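Local coordinates for serine-rich secreted cell wall anchored (LPXTG-motif ) protein (Lactobacillus reuteri ATCC 53608, PDB 5NXK) that probably mediates attachment of the bacterium to its host's gut surfaces, as a cell-wall-anchored adhesin whose binding region folds as a right-handed parallel beta-solenoid, at residues 25-30 with 48-53; 79-84 with 103-108; 110-115 with 132-137. One frame throughout, in Å; residues are numbered along the deposited sequence.

Contact 1. Residues 25-30 with 48-53; sequences KNNITL and DGHYIN
Asn27 lies against Tyr51 where strands 28-30 and 51-53 run parallel on adjacent coils of the beta-solenoid. Its amide plane is 9° from the ring plane, and CB of Asn27 sits 3.4 Å from the centroid of the Tyr51 ring, over its face. The torsion that sets CG of Asn27 beside its own backbone N (chi1 -54°) also brings OD1 within 2.9 Å of Tyr51 N. A short amide side chain thus accepts the N-H of Tyr51 and covers its ring face at once. The backbone ladder follows: Ile28 N donates to Tyr51 O, Asn53 N to Ile28 O, and Leu30 N to Asn53 O. Beneath it, where branched aliphatics suit the interior, CD1 of Leu30 touches CG2 of Ile52 at 3.7 Å, with Leu10 of helix 7-14 packing on Ile28 and Leu30. Before the strands pair, the peptide joining Lys25 to Asn26 lies over one face of the His50 ring. On the outer face a water joins Thr29 OG1, Tyr51 OH and Asn53 ND2; Asp141 also bonds Tyr51 OH, and Tyr138 holds Asn53 OD1. A second water accepts from Lys25 NZ and donates to Asp48 OD2, each at 3.1 Å.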
loop_
_atom_site.group_PDB
_atom_site.type_symbol
_atom_site.label_atom_id
_atom_site.label_comp_id
_atom_site.label_asym_id
_atom_site.label_seq_id
_atom_site.Cartn_x
_atom_site.Cartn_y
_atom_site.Cartn_z
ATOM N N LYS A 25 16.735 6.100 -17.993
ATOM C CA LYS A 25 17.933 5.696 -18.731
ATOM C C LYS A 25 19.077 5.451 -17.756
ATOM O O LYS A 25 20.164 5.035 -18.146
ATOM C CB LYS A 25 18.339 6.765 -19.751
ATOM C CG LYS A 25 17.278 7.058 -20.803
ATOM C CD LYS A 25 16.810 5.797 -21.505
ATOM C CE LYS A 25 17.846 5.260 -22.467
ATOM N NZ LYS A 25 17.412 3.938 -23.004
ATOM N N ASN A 26 18.817 5.720 -16.482
ATOM C CA ASN A 26 19.828 5.620 -15.440
ATOM C C ASN A 26 19.156 5.574 -14.068
ATOM O O ASN A 26 17.980 5.937 -13.927
ATOM C CB ASN A 26 20.793 6.818 -15.530
ATOM C CG ASN A 26 22.067 6.626 -14.708
ATOM O OD1 ASN A 26 22.305 5.560 -14.138
ATOM N ND2 ASN A 26 22.900 7.664 -14.662
ATOM N N ASN A 27 19.888 5.127 -13.057
ATOM C CA ASN A 27 19.391 5.234 -11.694
ATOM C C ASN A 27 19.293 6.694 -11.302
ATOM O O ASN A 27 20.167 7.487 -11.634
ATOM C CB ASN A 27 20.291 4.490 -10.711
ATOM C CG ASN A 27 20.505 3.054 -11.094
ATOM O OD1 ASN A 27 19.566 2.352 -11.459
ATOM N ND2 ASN A 27 21.750 2.600 -11.016
ATOM N N ILE A 28 18.250 7.043 -10.566
ATOM C CA ILE A 28 18.040 8.432 -10.210
ATOM C C ILE A 28 17.974 8.608 -8.702
ATOM O O ILE A 28 17.250 7.880 -8.009
ATOM C CB ILE A 28 16.748 8.968 -10.845
ATOM C CG1 ILE A 28 16.861 8.877 -12.375
ATOM C CG2 ILE A 28 16.484 10.393 -10.384
ATOM C CD1 ILE A 28 15.763 9.562 -13.126
ATOM N N THR A 29 18.722 9.584 -8.196
ATOM C CA THR A 29 18.625 9.947 -6.789
ATOM C C THR A 29 17.927 11.293 -6.634
ATOM O O THR A 29 18.350 12.295 -7.217
ATOM C CB THR A 29 20.004 10.019 -6.123
ATOM O OG1 THR A 29 20.635 8.738 -6.196
ATOM C CG2 THR A 29 19.862 10.426 -4.663
ATOM N N LEU A 30 16.870 11.311 -5.828
ATOM C CA LEU A 30 16.101 12.523 -5.588
ATOM C C LEU A 30 16.451 13.150 -4.239
ATOM O O LEU A 30 16.205 12.554 -3.184
ATOM C CB LEU A 30 14.594 12.230 -5.639
ATOM C CG LEU A 30 14.055 11.485 -6.864
ATOM C CD1 LEU A 30 12.564 11.205 -6.708
ATOM C CD2 LEU A 30 14.326 12.275 -8.130
ATOM N N ASP A 48 12.981 0.159 -16.733
ATOM C CA ASP A 48 14.053 -0.604 -17.371
ATOM C C ASP A 48 15.102 -1.131 -16.369
ATOM O O ASP A 48 16.306 -1.130 -16.648
ATOM C CB ASP A 48 14.735 0.233 -18.457
ATOM C CG ASP A 48 15.460 -0.632 -19.481
ATOM O OD1 ASP A 48 14.948 -1.729 -19.801
ATOM O OD2 ASP A 48 16.537 -0.217 -19.963
ATOM N N GLY A 49 14.642 -1.571 -15.205
ATOM C CA GLY A 49 15.521 -2.181 -14.222
ATOM C C GLY A 49 16.264 -1.178 -13.353
ATOM O O GLY A 49 17.026 -1.576 -12.468
ATOM N N HIS A 50 16.031 0.121 -13.571
ATOM C CA HIS A 50 16.748 1.130 -12.799
ATOM C C HIS A 50 16.087 1.406 -11.455
ATOM O O HIS A 50 14.981 0.944 -11.200
ATOM C CB HIS A 50 16.856 2.421 -13.605
ATOM C CG HIS A 50 17.620 2.264 -14.880
ATOM N ND1 HIS A 50 18.991 2.111 -14.908
ATOM C CD2 HIS A 50 17.207 2.204 -16.167
ATOM C CE1 HIS A 50 19.390 1.986 -16.162
ATOM N NE2 HIS A 50 18.327 2.030 -16.943
ATOM N N TYR A 51 16.765 2.158 -10.591
ATOM C CA TYR A 51 16.144 2.534 -9.330
ATOM C C TYR A 51 15.901 4.037 -9.255
ATOM O O TYR A 51 16.520 4.817 -9.974
ATOM C CB TYR A 51 16.990 2.063 -8.125
ATOM C CG TYR A 51 18.279 2.833 -7.843
ATOM C CD1 TYR A 51 18.249 4.129 -7.324
ATOM C CD2 TYR A 51 19.520 2.233 -8.026
ATOM C CE1 TYR A 51 19.414 4.823 -7.048
ATOM C CE2 TYR A 51 20.701 2.921 -7.748
ATOM C CZ TYR A 51 20.639 4.217 -7.260
ATOM O OH TYR A 51 21.799 4.914 -6.978
ATOM N N ILE A 52 14.980 4.424 -8.381
ATOM C CA ILE A 52 14.823 5.804 -7.980
ATOM C C ILE A 52 14.926 5.853 -6.466
ATOM O O ILE A 52 14.198 5.142 -5.760
ATOM C CB ILE A 52 13.468 6.394 -8.426
ATOM C CG1 ILE A 52 13.257 6.185 -9.927
ATOM C CG2 ILE A 52 13.389 7.871 -8.056
ATOM C CD1 ILE A 52 11.901 6.580 -10.408
ATOM N N ASN A 53 15.819 6.685 -5.959
ATOM C CA ASN A 53 16.046 6.749 -4.523
ATOM C C ASN A 53 15.634 8.119 -3.966
ATOM O O ASN A 53 16.321 9.127 -4.169
ATOM C CB ASN A 53 17.514 6.436 -4.225
ATOM C CG ASN A 53 17.847 6.498 -2.746
ATOM O OD1 ASN A 53 16.965 6.442 -1.889
ATOM N ND2 ASN A 53 19.140 6.603 -2.438
HETATM O O HOH W 1 16.489 2.884 -20.278
HETATM O O HOH W 2 21.320 6.788 -4.441
#

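Contact 2. Residues 79-84 with 103-108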
loop_
_atom_site.group_PDB
_atom_site.type_symbol
_atom_site.label_atom_id
_atom_site.label_comp_id
_atom_site.label_asym_id
_atom_site.label_seq_id
_atom_site.Cartn_x
_atom_site.Cartn_y
_atom_site.Cartn_z
ATOM N N ALA A 79 11.042 -1.400 -11.779
ATOM C CA ALA A 79 11.950 -0.493 -11.109
ATOM C C ALA A 79 12.124 -0.862 -9.645
ATOM O O ALA A 79 11.315 -1.595 -9.055
ATOM C CB ALA A 79 11.450 0.943 -11.242
ATOM N N THR A 80 13.191 -0.355 -9.063
ATOM C CA THR A 80 13.390 -0.470 -7.635
ATOM C C THR A 80 13.162 0.894 -7.020
ATOM O O THR A 80 13.704 1.890 -7.499
ATOM C CB THR A 80 14.789 -0.990 -7.312
ATOM O OG1 THR A 80 14.964 -2.254 -7.958
ATOM C CG2 THR A 80 14.972 -1.153 -5.807
ATOM N N LEU A 81 12.346 0.960 -5.975
ATOM C CA LEU A 81 12.043 2.258 -5.397
ATOM C C LEU A 81 12.491 2.324 -3.942
ATOM O O LEU A 81 12.148 1.445 -3.148
ATOM C CB LEU A 81 10.538 2.539 -5.494
ATOM C CG LEU A 81 9.895 2.337 -6.871
ATOM C CD1 LEU A 81 8.378 2.512 -6.765
ATOM C CD2 LEU A 81 10.474 3.294 -7.910
ATOM N N TYR A 82 13.239 3.365 -3.592
ATOM C CA TYR A 82 13.689 3.556 -2.213
ATOM C C TYR A 82 13.131 4.855 -1.668
ATOM O O TYR A 82 13.040 5.838 -2.398
ATOM C CB TYR A 82 15.222 3.616 -2.108
ATOM C CG TYR A 82 15.980 2.434 -2.662
ATOM C CD1 TYR A 82 16.322 2.369 -4.013
ATOM C CD2 TYR A 82 16.394 1.399 -1.825
ATOM C CE1 TYR A 82 17.036 1.288 -4.517
ATOM C CE2 TYR A 82 17.106 0.317 -2.319
ATOM C CZ TYR A 82 17.426 0.265 -3.662
ATOM O OH TYR A 82 18.139 -0.812 -4.146
ATOM N N ASN A 83 12.777 4.880 -0.385
ATOM C CA ASN A 83 12.393 6.148 0.218
ATOM C C ASN A 83 12.649 6.165 1.714
ATOM O O ASN A 83 12.518 5.139 2.386
ATOM C CB ASN A 83 10.909 6.450 -0.054
ATOM C CG ASN A 83 9.992 5.537 0.725
ATOM O OD1 ASN A 83 9.770 4.383 0.332
ATOM N ND2 ASN A 83 9.464 6.036 1.850
ATOM N N THR A 84 12.972 7.340 2.239
ATOM C CA THR A 84 13.171 7.499 3.675
ATOM C C THR A 84 11.970 8.172 4.319
ATOM O O THR A 84 11.773 8.087 5.535
ATOM C CB THR A 84 14.420 8.340 3.981
ATOM O OG1 THR A 84 14.256 9.632 3.391
ATOM C CG2 THR A 84 15.660 7.681 3.395
ATOM N N LYS A 103 4.052 -2.230 -11.035
ATOM C CA LYS A 103 4.129 -3.472 -11.785
ATOM C C LYS A 103 5.579 -3.953 -11.876
ATOM O O LYS A 103 6.453 -3.205 -12.320
ATOM C CB LYS A 103 3.519 -3.297 -13.166
ATOM C CG LYS A 103 3.682 -4.518 -14.065
ATOM C CD LYS A 103 3.053 -4.273 -15.440
ATOM C CE LYS A 103 3.153 -5.507 -16.349
ATOM N NZ LYS A 103 2.266 -5.353 -17.550
ATOM N N ASP A 104 5.843 -5.174 -11.414
ATOM C CA ASP A 104 7.210 -5.704 -11.370
ATOM C C ASP A 104 8.144 -4.735 -10.654
ATOM O O ASP A 104 9.243 -4.441 -11.105
ATOM C CB ASP A 104 7.714 -6.012 -12.785
ATOM C CG ASP A 104 6.892 -7.106 -13.459
ATOM O OD1 ASP A 104 6.530 -8.083 -12.771
ATOM O OD2 ASP A 104 6.591 -6.993 -14.664
ATOM N N VAL A 105 7.691 -4.267 -9.503
ATOM C CA VAL A 105 8.443 -3.312 -8.717
ATOM C C VAL A 105 9.040 -3.991 -7.489
ATOM O O VAL A 105 8.430 -4.890 -6.911
ATOM C CB VAL A 105 7.540 -2.136 -8.295
ATOM C CG1 VAL A 105 8.100 -1.400 -7.081
ATOM C CG2 VAL A 105 7.321 -1.187 -9.476
ATOM N N THR A 106 10.248 -3.577 -7.121
ATOM C CA THR A 106 10.829 -3.928 -5.840
ATOM C C THR A 106 10.966 -2.642 -5.037
ATOM O O THR A 106 11.487 -1.670 -5.553
ATOM C CB THR A 106 12.202 -4.628 -6.028
ATOM O OG1 THR A 106 12.020 -5.798 -6.833
ATOM C CG2 THR A 106 12.803 -5.037 -4.696
ATOM N N ALA A 107 10.508 -2.612 -3.788
ATOM C CA ALA A 107 10.540 -1.358 -3.041
ATOM C C ALA A 107 11.120 -1.509 -1.648
ATOM O O ALA A 107 10.917 -2.532 -0.977
ATOM C CB ALA A 107 9.124 -0.752 -2.945
ATOM N N TYR A 108 11.802 -0.461 -1.202
ATOM C CA TYR A 108 12.343 -0.418 0.144
ATOM C C TYR A 108 11.969 0.903 0.786
ATOM O O TYR A 108 12.133 1.954 0.177
ATOM C CB TYR A 108 13.873 -0.590 0.123
ATOM C CG TYR A 108 14.325 -1.904 -0.484
ATOM C CD1 TYR A 108 14.485 -2.038 -1.860
ATOM C CD2 TYR A 108 14.583 -3.010 0.323
ATOM C CE1 TYR A 108 14.885 -3.229 -2.416
ATOM C CE2 TYR A 108 14.980 -4.213 -0.228
ATOM C CZ TYR A 108 15.127 -4.316 -1.601
ATOM O OH TYR A 108 15.520 -5.509 -2.159
#
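Leu81 and Val105 meet on the buried face of strands 79-83 and 105-108, crossing at about a right angle with CD1 of Leu81 3.9 Å from CG1 of Val105. Val105 places that methyl anti to its backbone N (chi1 159°), which brings it up to the leucine branch. Further along, CB of Ala107 lies 3.7 Å from Leu81 O; this small residue sits where Leu112 and Leu132 also press in, so a single methyl suits the place. The backbone is drawn close here: Tyr108 N donates to Leu81 O at 2.7 Å, almost straight at 168°, and Leu81 N donates to Thr106 O. At the beginning of the pair Thr106 N reaches Ala79 O, and at its end Asn83 N reaches Tyr108 O by a more bent bond.

This ladder is the parallel, in-register pairing of successive coils in a beta-solenoid, and on one face it sets like beside like: Thr80 by Thr106, Tyr82 by Tyr108. That opposite face is partly exposed, and its threonine pair is loose. The two point the same way, but OG1 of Thr80 comes no nearer than 4.1 Å to CB of Thr106; beta-branched and polar, they suit an extended strand facing water. The tyrosine planes are 14° apart, yet the rings are slid so far past each other that they barely overlap, with centroids 5.3 Å apart. Their atoms still touch, CE2 of Tyr82 lying 3.6 Å from CD1 of Tyr108. CG2 of Thr80 approaches the edge of the Tyr108 ring. Tyr82 has a further aromatic neighbour in Tyr138, and Asn133 of strand 129-134, next in the sheet, lies against Tyr108. Asn83 turns its amide in another direction, ND2 donating to Thr111 O.

Contact 3. Residues 110-115 with 132-137; sequences GTLVWS and LNSVKS
A corner of the beta-solenoid brings together the turn leading into strand 113-115 and the end of strand 132-134 on the next coil. Leu112 carries the apolar half of this buried contact. Its two methyls divide the work: CD2 lies 3.6 Å from CB of Leu132, while CD1 reaches over the backbone to Asn133 O at 3.7 Å and to CA of Ser134. With CG beside the backbone N (chi1 -66°), the fork of Leu112 spreads along the neighbouring strand, and the leucine side chains cross obliquely. A branched aliphatic fits here because Ala107 and Leu163 also border Leu112 and Leu132, making the spot part of the solenoid's hydrophobic interior.

The polar half is a single hydrogen bond from Ser134 OG to Gly110 O, 2.8 Å long. The hydroxyl lies in the carbonyl plane, on a lone pair, at a C=O...O angle of 138°. Ser134 extends OG anti to its backbone N (chi1 180°), which carries the short side chain out to the turn; the same OG is hydrogen-bonded to Thr184 OG1, so this buried hydroxyl ties one corner to a later part of the chain. CA of Gly110 lies 3.7 Å from Val135 O, the chain passing close to its neighbour here. Leucine packing inside and a serine hydroxyl bonded to a turn carbonyl are here combined at a corner between two sheets, as occurs where the chain turns from one face to the next in each coil of a parallel beta-solenoid.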
loop_
_atom_site.group_PDB
_atom_site.type_symbol
_atom_site.label_atom_id
_atom_site.label_comp_id
_atom_site.label_asym_id
_atom_site.label_seq_id
_atom_site.Cartn_x
_atom_site.Cartn_y
_atom_site.Cartn_z
ATOM N N GLY A 110 10.343 2.706 4.934
ATOM C CA GLY A 110 9.694 2.449 6.211
ATOM C C GLY A 110 8.212 2.357 5.922
ATOM O O GLY A 110 7.601 1.283 5.993
ATOM N N THR A 111 7.623 3.512 5.643
ATOM C CA THR A 111 6.305 3.570 5.009
ATOM C C THR A 111 6.530 3.753 3.514
ATOM O O THR A 111 7.178 4.713 3.115
ATOM C CB THR A 111 5.473 4.701 5.583
ATOM O OG1 THR A 111 5.279 4.453 6.986
ATOM C CG2 THR A 111 4.107 4.809 4.865
ATOM N N LEU A 112 6.027 2.837 2.688
ATOM C CA LEU A 112 6.364 2.849 1.255
ATOM C C LEU A 112 5.399 3.662 0.399
ATOM O O LEU A 112 5.786 4.206 -0.645
ATOM C CB LEU A 112 6.449 1.431 0.683
ATOM C CG LEU A 112 7.543 0.451 1.143
ATOM C CD1 LEU A 112 7.568 0.238 2.643
ATOM C CD2 LEU A 112 7.343 -0.873 0.429
ATOM N N VAL A 113 4.143 3.715 0.818
ATOM C CA VAL A 113 3.112 4.495 0.115
ATOM C C VAL A 113 2.195 5.095 1.160
ATOM O O VAL A 113 1.819 4.415 2.118
ATOM C CB VAL A 113 2.267 3.641 -0.869
ATOM C CG1 VAL A 113 1.217 4.518 -1.576
ATOM C CG2 VAL A 113 3.157 2.963 -1.890
ATOM N N TRP A 114 1.840 6.366 0.989
ATOM C CA TRP A 114 0.999 7.022 1.986
ATOM C C TRP A 114 -0.095 7.803 1.252
ATOM O O TRP A 114 0.080 8.145 0.099
ATOM C CB TRP A 114 1.849 7.933 2.884
ATOM C CG TRP A 114 1.135 8.605 4.021
ATOM C CD1 TRP A 114 1.048 8.164 5.316
ATOM C CD2 TRP A 114 0.428 9.850 3.976
ATOM N NE1 TRP A 114 0.307 9.050 6.074
ATOM C CE2 TRP A 114 -0.072 10.099 5.274
ATOM C CE3 TRP A 114 0.162 10.776 2.964
ATOM C CZ2 TRP A 114 -0.825 11.234 5.579
ATOM C CZ3 TRP A 114 -0.577 11.907 3.271
ATOM C CH2 TRP A 114 -1.062 12.125 4.565
ATOM N N SER A 115 -1.212 8.071 1.912
ATOM C CA SER A 115 -2.315 8.780 1.266
ATOM C C SER A 115 -3.112 9.605 2.250
ATOM O O SER A 115 -3.106 9.334 3.456
ATOM C CB SER A 115 -3.240 7.775 0.564
ATOM O OG SER A 115 -3.948 7.004 1.524
ATOM N N LEU A 132 7.608 -5.767 -1.828
ATOM C CA LEU A 132 7.651 -4.554 -1.034
ATOM C C LEU A 132 8.367 -4.827 0.286
ATOM O O LEU A 132 8.031 -5.792 0.979
ATOM C CB LEU A 132 6.227 -4.050 -0.789
ATOM C CG LEU A 132 5.353 -3.928 -2.050
ATOM C CD1 LEU A 132 3.961 -3.500 -1.661
ATOM C CD2 LEU A 132 5.942 -2.918 -3.034
ATOM N N ASN A 133 9.341 -3.992 0.641
ATOM C CA ASN A 133 10.116 -4.232 1.851
ATOM C C ASN A 133 10.038 -3.063 2.823
ATOM O O ASN A 133 10.495 -1.967 2.524
ATOM C CB ASN A 133 11.576 -4.521 1.490
ATOM C CG ASN A 133 11.719 -5.732 0.582
ATOM O OD1 ASN A 133 11.718 -6.880 1.041
ATOM N ND2 ASN A 133 11.801 -5.482 -0.722
ATOM N N SER A 134 9.415 -3.281 3.969
ATOM C CA SER A 134 9.410 -2.272 5.018
ATOM C C SER A 134 10.619 -2.522 5.921
ATOM O O SER A 134 10.663 -3.503 6.653
ATOM C CB SER A 134 8.103 -2.301 5.807
ATOM O OG SER A 134 8.104 -1.319 6.828
ATOM N N VAL A 135 11.594 -1.621 5.848
ATOM C CA VAL A 135 12.889 -1.774 6.506
ATOM C C VAL A 135 13.260 -0.524 7.306
ATOM O O VAL A 135 12.744 0.566 7.047
ATOM C CB VAL A 135 14.007 -2.044 5.485
ATOM C CG1 VAL A 135 13.773 -3.364 4.780
ATOM C CG2 VAL A 135 14.089 -0.904 4.483
ATOM N N LYS A 136 14.156 -0.688 8.276
ATOM C CA LYS A 136 14.570 0.422 9.131
ATOM C C LYS A 136 15.667 1.228 8.460
ATOM O O LYS A 136 15.912 2.390 8.788
ATOM C CB LYS A 136 15.059 -0.092 10.488
ATOM C CG LYS A 136 13.962 -0.625 11.383
ATOM C CD LYS A 136 14.494 -0.915 12.775
ATOM C CE LYS A 136 13.357 -1.118 13.761
ATOM N NZ LYS A 136 12.765 -2.473 13.618
ATOM N N SER A 137 16.317 0.596 7.497
ATOM C CA SER A 137 17.319 1.266 6.702
ATOM C C SER A 137 17.585 0.472 5.438
ATOM O O SER A 137 17.196 -0.685 5.329
ATOM C CB SER A 137 18.613 1.448 7.509
ATOM O OG SER A 137 19.226 0.201 7.777
#

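In the fold
The three contacts come in series along the chain, each closing before the next opens, and follow the solenoid axis. Contacts 1 and 2 have centres about 10 Å apart and meet directly, since strands 51-54 and 79-83 are neighbours in one parallel sheet; Ile52 probably bonds Thr80 and Tyr82 through backbone atoms. Contacts 2 and 3 are about 9 Å apart between centres, joined by a probable bond from Asn133 N to Ala107 O, as strand 129-134 adjoins 105-109. Contacts 1 and 3, about 18 Å apart between centres, do not touch. Contact 3 adds the corner leading to the sheet of strand 113-115. Coil-upon-coil stacking thus builds the elongated body of this adhesin.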